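Long-range contacts in NADP-dependent alcohol dehydrogenase 6 (Saccharomyces cerevisiae, PDB 1PIW), which uses NADPH and zinc to reduce aromatic and aliphatic aldehydes to alcohols, and can run the reaction in reverse as a homodimeric medium-chain alcohol dehydrogenase: residues 29-34 against 74-79; 36-41 against 137-142; 208-213 against 225-230. All blocks are in the same frame, centred on the assembly; numbering follows the deposited sequence.

Contact 1. Residues 29-34 against 74-79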
loop_
_atom_site.group_PDB
_atom_site.type_symbol
_atom_site.label_atom_id
_atom_site.label_comp_id
_atom_site.label_asym_id
_atom_site.label_seq_id
_atom_site.Cartn_x
_atom_site.Cartn_y
_atom_site.Cartn_z
ATOM N N LYS A 29 -37.951 6.819 6.861
ATOM C CA LYS A 29 -37.223 6.943 8.110
ATOM C C LYS A 29 -37.712 8.226 8.783
ATOM O O LYS A 29 -38.289 9.104 8.137
ATOM C CB LYS A 29 -35.717 7.036 7.858
ATOM C CG LYS A 29 -35.214 8.414 7.456
ATOM C CD LYS A 29 -33.703 8.433 7.392
ATOM C CE LYS A 29 -33.142 9.838 7.380
ATOM N NZ LYS A 29 -33.206 10.456 8.724
ATOM N N PRO A 30 -37.520 8.342 10.098
ATOM C CA PRO A 30 -37.990 9.593 10.684
ATOM C C PRO A 30 -37.260 10.754 10.000
ATOM O O PRO A 30 -36.080 10.648 9.665
ATOM C CB PRO A 30 -37.633 9.435 12.162
ATOM C CG PRO A 30 -36.501 8.447 12.155
ATOM C CD PRO A 30 -36.935 7.462 11.119
ATOM N N PHE A 31 -37.979 11.853 9.784
ATOM C CA PHE A 31 -37.425 13.034 9.124
ATOM C C PHE A 31 -36.651 13.921 10.097
ATOM O O PHE A 31 -37.188 14.360 11.106
ATOM C CB PHE A 31 -38.557 13.830 8.478
ATOM C CG PHE A 31 -38.100 14.775 7.419
ATOM C CD1 PHE A 31 -38.742 14.810 6.188
ATOM C CD2 PHE A 31 -37.030 15.627 7.644
ATOM C CE1 PHE A 31 -38.330 15.681 5.189
ATOM C CE2 PHE A 31 -36.604 16.503 6.658
ATOM C CZ PHE A 31 -37.257 16.531 5.422
ATOM N N TYR A 32 -35.390 14.191 9.778
ATOM C CA TYR A 32 -34.549 15.004 10.639
ATOM C C TYR A 32 -34.190 16.367 10.088
ATOM O O TYR A 32 -34.296 16.621 8.891
ATOM C CB TYR A 32 -33.307 14.211 11.032
ATOM C CG TYR A 32 -33.681 13.078 11.960
ATOM C CD1 TYR A 32 -33.074 11.825 11.866
ATOM C CD2 TYR A 32 -34.703 13.245 12.891
ATOM C CE1 TYR A 32 -33.491 10.757 12.677
ATOM C CE2 TYR A 32 -35.121 12.202 13.698
ATOM C CZ TYR A 32 -34.522 10.959 13.592
ATOM O OH TYR A 32 -34.980 9.930 14.390
ATOM N N ASP A 33 -33.778 17.240 11.001
ATOM C CA ASP A 33 -33.439 18.634 10.721
ATOM C C ASP A 33 -32.695 18.976 9.433
ATOM O O ASP A 33 -32.909 20.051 8.871
ATOM C CB ASP A 33 -32.701 19.192 11.932
ATOM C CG ASP A 33 -33.546 19.134 13.198
ATOM O OD1 ASP A 33 -32.967 19.064 14.307
ATOM O OD2 ASP A 33 -34.794 19.168 13.085
ATOM N N HIS A 34 -31.837 18.071 8.964
ATOM C CA HIS A 34 -31.071 18.296 7.738
ATOM C C HIS A 34 -31.480 17.352 6.606
ATOM O O HIS A 34 -31.081 17.549 5.458
ATOM C CB HIS A 34 -29.573 18.132 8.012
ATOM C CG HIS A 34 -29.041 19.075 9.045
ATOM N ND1 HIS A 34 -28.747 20.394 8.769
ATOM C CD2 HIS A 34 -28.774 18.897 10.362
ATOM C CE1 HIS A 34 -28.323 20.988 9.872
ATOM N NE2 HIS A 34 -28.330 20.102 10.853
ATOM N N VAL A 74 -35.536 17.402 -5.783
ATOM C CA VAL A 74 -35.738 17.734 -4.376
ATOM C C VAL A 74 -37.238 17.962 -4.233
ATOM O O VAL A 74 -37.831 18.702 -5.016
ATOM C CB VAL A 74 -35.007 19.023 -3.978
ATOM C CG1 VAL A 74 -35.421 19.432 -2.576
ATOM C CG2 VAL A 74 -33.507 18.805 -4.044
ATOM N N VAL A 75 -37.853 17.344 -3.238
ATOM C CA VAL A 75 -39.283 17.483 -3.085
ATOM C C VAL A 75 -39.687 18.149 -1.773
ATOM O O VAL A 75 -40.823 18.585 -1.614
ATOM C CB VAL A 75 -39.934 16.094 -3.197
ATOM C CG1 VAL A 75 -40.478 15.654 -1.846
ATOM C CG2 VAL A 75 -41.010 16.105 -4.255
ATOM N N LYS A 76 -38.754 18.230 -0.835
ATOM C CA LYS A 76 -39.034 18.828 0.463
ATOM C C LYS A 76 -37.713 18.995 1.213
ATOM O O LYS A 76 -36.857 18.117 1.148
ATOM C CB LYS A 76 -39.979 17.918 1.248
ATOM C CG LYS A 76 -40.326 18.416 2.635
ATOM C CD LYS A 76 -41.182 17.407 3.391
ATOM C CE LYS A 76 -42.571 17.266 2.778
ATOM N NZ LYS A 76 -43.431 16.281 3.508
ATOM N N LEU A 77 -37.543 20.109 1.923
ATOM C CA LEU A 77 -36.302 20.360 2.653
ATOM C C LEU A 77 -36.449 20.342 4.171
ATOM O O LEU A 77 -37.473 20.773 4.716
ATOM C CB LEU A 77 -35.711 21.701 2.231
ATOM C CG LEU A 77 -35.450 21.891 0.740
ATOM C CD1 LEU A 77 -34.923 23.298 0.506
ATOM C CD2 LEU A 77 -34.452 20.862 0.248
ATOM N N GLY A 78 -35.406 19.859 4.844
ATOM C CA GLY A 78 -35.411 19.782 6.295
ATOM C C GLY A 78 -35.346 21.138 6.971
ATOM O O GLY A 78 -34.786 22.081 6.413
ATOM N N PRO A 79 -35.905 21.260 8.186
ATOM C CA PRO A 79 -35.954 22.477 9.006
ATOM C C PRO A 79 -34.658 23.273 9.022
ATOM O O PRO A 79 -34.621 24.425 8.606
ATOM C CB PRO A 79 -36.306 21.940 10.386
ATOM C CG PRO A 79 -37.208 20.820 10.060
ATOM C CD PRO A 79 -36.491 20.129 8.923
#

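Contact 2. Residues 36-41 against 137-142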
loop_
_atom_site.group_PDB
_atom_site.type_symbol
_atom_site.label_atom_id
_atom_site.label_comp_id
_atom_site.label_asym_id
_atom_site.label_seq_id
_atom_site.Cartn_x
_atom_site.Cartn_y
_atom_site.Cartn_z
ATOM N N ILE A 36 -33.409 15.491 3.575
ATOM C CA ILE A 36 -34.049 16.025 2.379
ATOM C C ILE A 36 -34.814 14.896 1.703
ATOM O O ILE A 36 -34.367 13.756 1.698
ATOM C CB ILE A 36 -33.001 16.565 1.389
ATOM C CG1 ILE A 36 -32.425 17.866 1.926
ATOM C CG2 ILE A 36 -33.612 16.754 0.010
ATOM C CD1 ILE A 36 -31.410 18.482 1.015
ATOM N N ASP A 37 -35.976 15.205 1.146
ATOM C CA ASP A 37 -36.745 14.186 0.462
ATOM C C ASP A 37 -36.599 14.351 -1.034
ATOM O O ASP A 37 -36.798 15.435 -1.590
ATOM C CB ASP A 37 -38.211 14.234 0.883
ATOM C CG ASP A 37 -38.485 13.353 2.077
ATOM O OD1 ASP A 37 -37.516 13.028 2.789
ATOM O OD2 ASP A 37 -39.648 12.981 2.315
ATOM N N ILE A 38 -36.232 13.253 -1.678
ATOM C CA ILE A 38 -36.032 13.233 -3.110
ATOM C C ILE A 38 -36.993 12.271 -3.798
ATOM O O ILE A 38 -37.157 11.120 -3.384
ATOM C CB ILE A 38 -34.574 12.829 -3.429
ATOM C CG1 ILE A 38 -33.626 13.871 -2.835
ATOM C CG2 ILE A 38 -34.373 12.700 -4.929
ATOM C CD1 ILE A 38 -32.285 13.336 -2.475
ATOM N N LYS A 39 -37.668 12.765 -4.824
ATOM C CA LYS A 39 -38.551 11.907 -5.579
ATOM C C LYS A 39 -37.608 11.436 -6.685
ATOM O O LYS A 39 -37.076 12.244 -7.453
ATOM C CB LYS A 39 -39.725 12.690 -6.155
ATOM C CG LYS A 39 -40.808 11.788 -6.713
ATOM C CD LYS A 39 -41.974 12.577 -7.249
ATOM C CE LYS A 39 -43.013 11.649 -7.840
ATOM N NZ LYS A 39 -44.118 12.386 -8.527
ATOM N N ILE A 40 -37.380 10.129 -6.744
ATOM C CA ILE A 40 -36.466 9.568 -7.718
ATOM C C ILE A 40 -36.978 9.592 -9.145
ATOM O O ILE A 40 -38.172 9.601 -9.394
ATOM C CB ILE A 40 -36.104 8.129 -7.343
ATOM C CG1 ILE A 40 -35.774 8.049 -5.851
ATOM C CG2 ILE A 40 -34.898 7.679 -8.140
ATOM C CD1 ILE A 40 -35.508 6.642 -5.343
ATOM N N GLU A 41 -36.045 9.608 -10.083
ATOM C CA GLU A 41 -36.376 9.620 -11.495
ATOM C C GLU A 41 -35.460 8.649 -12.244
ATOM O O GLU A 41 -35.710 8.311 -13.409
ATOM C CB GLU A 41 -36.227 11.036 -12.053
ATOM C CG GLU A 41 -34.811 11.575 -12.012
ATOM C CD GLU A 41 -34.704 12.986 -12.560
ATOM O OE1 GLU A 41 -35.178 13.929 -11.889
ATOM O OE2 GLU A 41 -34.151 13.147 -13.667
ATOM N N ASN A 137 -39.878 5.204 -5.028
ATOM C CA ASN A 137 -40.366 6.495 -5.489
ATOM C C ASN A 137 -39.764 7.694 -4.752
ATOM O O ASN A 137 -39.721 8.805 -5.293
ATOM C CB ASN A 137 -41.893 6.533 -5.384
ATOM C CG ASN A 137 -42.397 6.249 -3.972
ATOM O OD1 ASN A 137 -43.598 6.300 -3.710
ATOM N ND2 ASN A 137 -41.478 5.950 -3.061
ATOM N N TYR A 138 -39.305 7.468 -3.523
ATOM C CA TYR A 138 -38.699 8.527 -2.720
ATOM C C TYR A 138 -37.573 8.009 -1.836
ATOM O O TYR A 138 -37.569 6.855 -1.411
ATOM C CB TYR A 138 -39.728 9.192 -1.798
ATOM C CG TYR A 138 -40.870 9.871 -2.493
ATOM C CD1 TYR A 138 -42.095 9.240 -2.623
ATOM C CD2 TYR A 138 -40.722 11.143 -3.037
ATOM C CE1 TYR A 138 -43.153 9.851 -3.282
ATOM C CE2 TYR A 138 -41.777 11.769 -3.701
ATOM C CZ TYR A 138 -42.991 11.113 -3.822
ATOM O OH TYR A 138 -44.037 11.700 -4.503
ATOM N N VAL A 139 -36.621 8.885 -1.551
ATOM C CA VAL A 139 -35.518 8.537 -0.678
ATOM C C VAL A 139 -35.361 9.724 0.260
ATOM O O VAL A 139 -35.504 10.870 -0.157
ATOM C CB VAL A 139 -34.213 8.285 -1.465
ATOM C CG1 VAL A 139 -33.663 9.587 -2.005
ATOM C CG2 VAL A 139 -33.202 7.605 -0.577
ATOM N N ARG A 140 -35.106 9.438 1.529
ATOM C CA ARG A 140 -34.941 10.465 2.549
ATOM C C ARG A 140 -33.485 10.468 2.952
ATOM O O ARG A 140 -33.009 9.511 3.566
ATOM C CB ARG A 140 -35.822 10.137 3.748
ATOM C CG ARG A 140 -35.681 11.079 4.919
ATOM C CD ARG A 140 -36.965 11.091 5.733
ATOM N NE ARG A 140 -38.077 11.544 4.913
ATOM C CZ ARG A 140 -39.350 11.338 5.215
ATOM N NH1 ARG A 140 -39.664 10.679 6.320
ATOM N NH2 ARG A 140 -40.301 11.799 4.419
ATOM N N VAL A 141 -32.786 11.550 2.613
ATOM C CA VAL A 141 -31.358 11.654 2.881
ATOM C C VAL A 141 -30.880 12.990 3.428
ATOM O O VAL A 141 -31.287 14.046 2.949
ATOM C CB VAL A 141 -30.568 11.384 1.592
ATOM C CG1 VAL A 141 -29.092 11.269 1.890
ATOM C CG2 VAL A 141 -31.089 10.140 0.929
ATOM N N HIS A 142 -29.999 12.928 4.423
ATOM C CA HIS A 142 -29.403 14.117 5.037
ATOM C C HIS A 142 -28.763 14.922 3.892
ATOM O O HIS A 142 -28.020 14.367 3.078
ATOM C CB HIS A 142 -28.355 13.654 6.051
ATOM C CG HIS A 142 -27.602 14.757 6.720
ATOM N ND1 HIS A 142 -26.962 15.755 6.020
ATOM C CD2 HIS A 142 -27.305 14.967 8.026
ATOM C CE1 HIS A 142 -26.302 16.531 6.865
ATOM N NE2 HIS A 142 -26.493 16.073 8.089
#

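Contact 3. Residues 208-213 against 225-230. With NAP (NADP nicotinamide-adenine-dinucleotide phosphate), chain E.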
loop_
_atom_site.group_PDB
_atom_site.type_symbol
_atom_site.label_atom_id
_atom_site.label_comp_id
_atom_site.label_asym_id
_atom_site.label_seq_id
_atom_site.Cartn_x
_atom_site.Cartn_y
_atom_site.Cartn_z
ATOM N N VAL A 208 -6.747 -1.966 -19.794
ATOM C CA VAL A 208 -7.861 -2.716 -19.222
ATOM C C VAL A 208 -7.295 -4.095 -18.975
ATOM O O VAL A 208 -6.611 -4.644 -19.827
ATOM C CB VAL A 208 -9.069 -2.794 -20.169
ATOM C CG1 VAL A 208 -10.031 -3.853 -19.695
ATOM C CG2 VAL A 208 -9.798 -1.462 -20.175
ATOM N N ILE A 209 -7.557 -4.651 -17.801
ATOM C CA ILE A 209 -7.016 -5.956 -17.473
ATOM C C ILE A 209 -8.107 -6.946 -17.116
ATOM O O ILE A 209 -8.551 -7.027 -15.967
ATOM C CB ILE A 209 -6.009 -5.834 -16.317
ATOM C CG1 ILE A 209 -4.902 -4.856 -16.725
ATOM C CG2 ILE A 209 -5.426 -7.203 -15.971
ATOM C CD1 ILE A 209 -3.950 -4.491 -15.612
ATOM N N SER A 210 -8.529 -7.709 -18.120
ATOM C CA SER A 210 -9.585 -8.698 -17.941
ATOM C C SER A 210 -9.007 -10.098 -18.033
ATOM O O SER A 210 -7.823 -10.269 -18.304
ATOM C CB SER A 210 -10.651 -8.501 -19.012
ATOM O OG SER A 210 -11.772 -9.307 -18.742
ATOM N N ARG A 211 -9.832 -11.109 -17.803
ATOM C CA ARG A 211 -9.334 -12.471 -17.890
ATOM C C ARG A 211 -9.638 -13.139 -19.233
ATOM O O ARG A 211 -8.770 -13.773 -19.810
ATOM C CB ARG A 211 -9.843 -13.309 -16.702
ATOM C CG ARG A 211 -11.247 -12.999 -16.208
ATOM C CD ARG A 211 -11.447 -13.566 -14.802
ATOM N NE ARG A 211 -12.860 -13.775 -14.485
ATOM C CZ ARG A 211 -13.791 -12.828 -14.544
ATOM N NH1 ARG A 211 -13.459 -11.600 -14.902
ATOM N NH2 ARG A 211 -15.058 -13.111 -14.273
ATOM N N SER A 212 -10.854 -12.992 -19.739
ATOM C CA SER A 212 -11.177 -13.579 -21.035
ATOM C C SER A 212 -10.865 -12.518 -22.092
ATOM O O SER A 212 -10.451 -11.412 -21.754
ATOM C CB SER A 212 -12.658 -13.971 -21.111
ATOM O OG SER A 212 -13.433 -12.985 -21.781
ATOM N N SER A 213 -11.070 -12.843 -23.362
ATOM C CA SER A 213 -10.793 -11.900 -24.438
ATOM C C SER A 213 -12.061 -11.238 -24.958
ATOM O O SER A 213 -12.000 -10.368 -25.828
ATOM C CB SER A 213 -10.097 -12.620 -25.593
ATOM O OG SER A 213 -8.857 -12.017 -25.899
ATOM N N ASP A 225 -5.874 2.286 -23.901
ATOM C CA ASP A 225 -4.619 2.415 -24.644
ATOM C C ASP A 225 -4.053 1.036 -24.918
ATOM O O ASP A 225 -3.134 0.861 -25.717
ATOM C CB ASP A 225 -3.609 3.235 -23.857
ATOM C CG ASP A 225 -4.083 4.642 -23.616
ATOM O OD1 ASP A 225 -4.816 4.861 -22.624
ATOM O OD2 ASP A 225 -3.742 5.524 -24.430
ATOM N N HIS A 226 -4.598 0.057 -24.217
ATOM C CA HIS A 226 -4.199 -1.310 -24.415
ATOM C C HIS A 226 -5.042 -2.244 -23.585
ATOM O O HIS A 226 -5.635 -1.827 -22.590
ATOM C CB HIS A 226 -2.738 -1.527 -24.099
ATOM C CG HIS A 226 -2.214 -2.790 -24.694
ATOM N ND1 HIS A 226 -1.513 -3.730 -23.966
ATOM C CD2 HIS A 226 -2.344 -3.297 -25.942
ATOM C CE1 HIS A 226 -1.236 -4.763 -24.740
ATOM N NE2 HIS A 226 -1.729 -4.525 -25.943
ATOM N N TYR A 227 -5.076 -3.507 -24.007
ATOM C CA TYR A 227 -5.880 -4.553 -23.380
ATOM C C TYR A 227 -5.065 -5.791 -23.055
ATOM O O TYR A 227 -4.158 -6.139 -23.788
ATOM C CB TYR A 227 -7.005 -4.942 -24.338
ATOM C CG TYR A 227 -8.056 -5.873 -23.773
ATOM C CD1 TYR A 227 -9.185 -5.369 -23.116
ATOM C CD2 TYR A 227 -7.947 -7.255 -23.936
ATOM C CE1 TYR A 227 -10.179 -6.221 -22.646
ATOM C CE2 TYR A 227 -8.939 -8.118 -23.468
ATOM C CZ TYR A 227 -10.050 -7.596 -22.826
ATOM O OH TYR A 227 -11.031 -8.448 -22.366
ATOM N N ILE A 228 -5.415 -6.467 -21.969
ATOM C CA ILE A 228 -4.721 -7.673 -21.539
ATOM C C ILE A 228 -5.747 -8.713 -21.120
ATOM O O ILE A 228 -6.759 -8.377 -20.501
ATOM C CB ILE A 228 -3.827 -7.402 -20.316
ATOM C CG1 ILE A 228 -2.760 -6.364 -20.655
ATOM C CG2 ILE A 228 -3.203 -8.692 -19.833
ATOM C CD1 ILE A 228 -1.976 -5.896 -19.445
ATOM N N ALA A 229 -5.486 -9.976 -21.444
ATOM C CA ALA A 229 -6.401 -11.053 -21.075
ATOM C C ALA A 229 -5.667 -12.137 -20.301
ATOM O O ALA A 229 -5.071 -13.044 -20.881
ATOM C CB ALA A 229 -7.055 -11.643 -22.307
ATOM N N THR A 230 -5.725 -12.010 -18.979
ATOM C CA THR A 230 -5.099 -12.929 -18.037
ATOM C C THR A 230 -5.009 -14.374 -18.489
ATOM O O THR A 230 -3.916 -14.938 -18.551
ATOM C CB THR A 230 -5.842 -12.890 -16.696
ATOM O OG1 THR A 230 -5.630 -11.611 -16.089
ATOM C CG2 THR A 230 -5.350 -13.992 -15.759
HETATM P PA NAP E . -20.288 -5.661 -12.084
HETATM O O1A NAP E . -20.814 -6.453 -11.031
HETATM O O2A NAP E . -21.077 -5.029 -13.233
HETATM O O5B NAP E . -19.098 -6.485 -12.762
HETATM C C5B NAP E . -18.018 -6.973 -11.921
HETATM C C4B NAP E . -16.943 -7.284 -12.979
HETATM O O4B NAP E . -15.721 -7.793 -12.269
HETATM C C3B NAP E . -17.265 -8.431 -13.978
HETATM O O3B NAP E . -17.862 -7.847 -15.146
HETATM C C2B NAP E . -15.911 -9.073 -14.210
HETATM O O2B NAP E . -15.097 -8.401 -15.164
HETATM C C1B NAP E . -15.245 -9.030 -12.806
HETATM N N9A NAP E . -15.562 -10.277 -12.054
HETATM C C8A NAP E . -16.749 -10.868 -11.657
HETATM N N7A NAP E . -16.601 -12.012 -10.997
HETATM C C5A NAP E . -15.224 -12.186 -10.958
HETATM C C6A NAP E . -14.455 -13.229 -10.389
HETATM N N6A NAP E . -14.912 -14.312 -9.743
HETATM N N1A NAP E . -13.062 -13.141 -10.502
HETATM C C2A NAP E . -12.465 -12.054 -11.156
HETATM N N3A NAP E . -13.193 -11.011 -11.729
HETATM C C4A NAP E . -14.575 -11.118 -11.605
HETATM O O3 NAP E . -19.469 -4.450 -11.511
HETATM P PN NAP E . -19.579 -3.576 -10.221
HETATM O O1N NAP E . -20.977 -3.262 -9.913
HETATM O O2N NAP E . -18.679 -2.442 -10.469
HETATM O O5D NAP E . -19.018 -4.537 -9.120
HETATM C C5D NAP E . -19.348 -4.231 -7.762
HETATM C C4D NAP E . -18.190 -4.609 -6.909
HETATM O O4D NAP E . -17.619 -3.376 -6.407
HETATM C C3D NAP E . -18.631 -5.423 -5.667
HETATM O O3D NAP E . -17.700 -6.473 -5.343
HETATM C C2D NAP E . -18.755 -4.364 -4.596
HETATM O O2D NAP E . -18.589 -4.874 -3.298
HETATM C C1D NAP E . -17.692 -3.386 -4.943
HETATM P P2B NAP E . -14.162 -9.155 -16.225
HETATM O O1X NAP E . -12.878 -9.474 -15.485
HETATM O O2X NAP E . -14.975 -10.354 -16.541
HETATM O O3X NAP E . -13.941 -8.170 -17.327
#

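Contact 1. Residues 29-34 against 74-79
The Phe-31 ring meets residues 76-79 obliquely and has the largest share of any one residue. Atom CE2 of Phe-31 lies 3.5 Å from CA of Gly-78. The neighbouring CZ also rests near this glycine. On the other flank, CE1 of Phe-31 is 3.8 Å from CD of Lys-76. The lysine runs extended as far as CD, which is the methylene the ring touches. The second flat group, the Tyr-32 ring, belongs to the loop itself. Atom O of Pro-30 sits 3.8 Å above the plane of that ring, over its centre. The same Pro-30 O accepts a bond from NZ of Lys-29 at 3.0 Å. NZ also forms a salt bridge with Asp-35.

Phe-31 reaches the strand because its CG stands opposite the backbone N (chi1 -161°), which sends the ring toward Gly-78. Farther along, Asp-33 meets Pro-79 through its backbone: Asp-33 O is 3.6 Å from CD of Pro-79. The Asp-33 carboxylate crosses the proline at about a right angle and only brushes CB. Its OD1 makes a long, weak ion pair with Lys-80.

The contact lays the loop between strands 22-26 and 35-45 against the end of strand 70-77. That strand carries a classic beta bulge, in which Val-75 and Lys-76 both face Asp-37.

No hydrogen bond joins the two segments. Pro-79 N has no hydrogen to offer Asp-33 O. The join therefore rests on van der Waals contact between an aromatic ring, a lysine methylene, a glycine, a proline and the Asp-33 backbone carbonyl, at the protein surface and away from both zinc sites.

Contact 2. Residues 36-41 against 137-142
Asp-37 and Arg-140 form a side-on salt bridge across two antiparallel strands. NE of Arg-140 bonds OD1 of Asp-37 at 2.7 Å, and NH2 of Arg-140 bonds OD2 of Asp-37 at 2.5 Å. Both oxygens use their syn lone pairs. The carboxylate and guanidinium planes are 8° apart, and both bonds are nearly straight. Arg-140 turns at chi3 (-61°), which lays NE and NH2 along the carboxylate. Its NH1 bonds Lys-29 O. Tyr-3 OH adds a weak bond to Asp-37 OD2.

Backbone bonds form the ladder. Ile-36 with Val-141 and Ile-38 with Val-139 are the hydrogen-bonded pairs. The bond from Ile-38 N to Val-139 O is 2.9 Å. Ile-40 N extends the ladder to Asn-137 O. Asp-37 with Arg-140 and Lys-39 with Tyr-138 are non-hydrogen-bonded pairs.

On the salt-bridge face, the Lys-39 chain crosses the Tyr-138 ring obliquely. Ile-38 O lies at that ring's edge, near its plane.

Apolar contacts occupy the other face. CB of Ile-38 lies 3.7 Å from CG1 of Val-139, side by side. Val-91 and Val-93 of strand 90-93 also touch Ile-38.

The sheet thus has an apolar face and a face with a charged pair. Asp-37 is buried, so its charge is probably balanced chiefly by Arg-140.

Contact 3. Residues 208-213 against 225-230
Tyr-227 reaches from strand 226-229 across Val-208 and Ser-210 to Ser-212. From CB the ring heads away from the backbone N, with CG opposite it (chi1 -172°). CD1 and CE1 of Tyr-227 then meet CG1 of Val-208, both at 3.8 Å. CZ passes CB of Ser-210. At the tip, OH of Tyr-227 donates to Ser-212 O at 3.1 Å. That oxygen lies at the ring edge, near its plane. A phenylalanine here would probably leave Ser-212 O without this donor and the loop at 211-213 less firmly held.

The end of strand 205-210 and the residue after it border the cofactor's 2'-phosphate. OG of Ser-210 bonds O3X of NADP at 2.8 Å. The Arg-211 guanidinium lies with one face against the adenine, near N3A, beside the same phosphate; its closest approaches there are too short to be reliable. Ser-210 and Arg-211 at this strand end are consistent with a preference for NADP over NAD.

Val-208 N, Ser-210 N, Ile-228 N and Thr-230 N link the parallel strands in the usual ladder. Strand 226-229 is outermost in the six-stranded Rossmann sheet. Helix 216-222 connects it to 205-210 as a beta-alpha-beta unit, and its Arg-216 and Ala-219 pack against Tyr-227.

Contacts 1 and 2 share a sheet in the GroES-like domain. Strand 35-45 lies between strands 70-77 and 138-142, and the two contacts touch through Phe-31, Asp-37 and Arg-140. Contact 1 is a surface contact without hydrogen bonds between its segments. Contact 2 is more buried and combines an antiparallel ladder with a charged pair. Contact 3 is partly buried too, but lies in the cofactor domain across the chain's centre; its nearest atoms are about 29 Å from contact 2. There the strands are parallel, and the polar side chains serve the cofactor phosphate and a loop, not a salt bridge between strands.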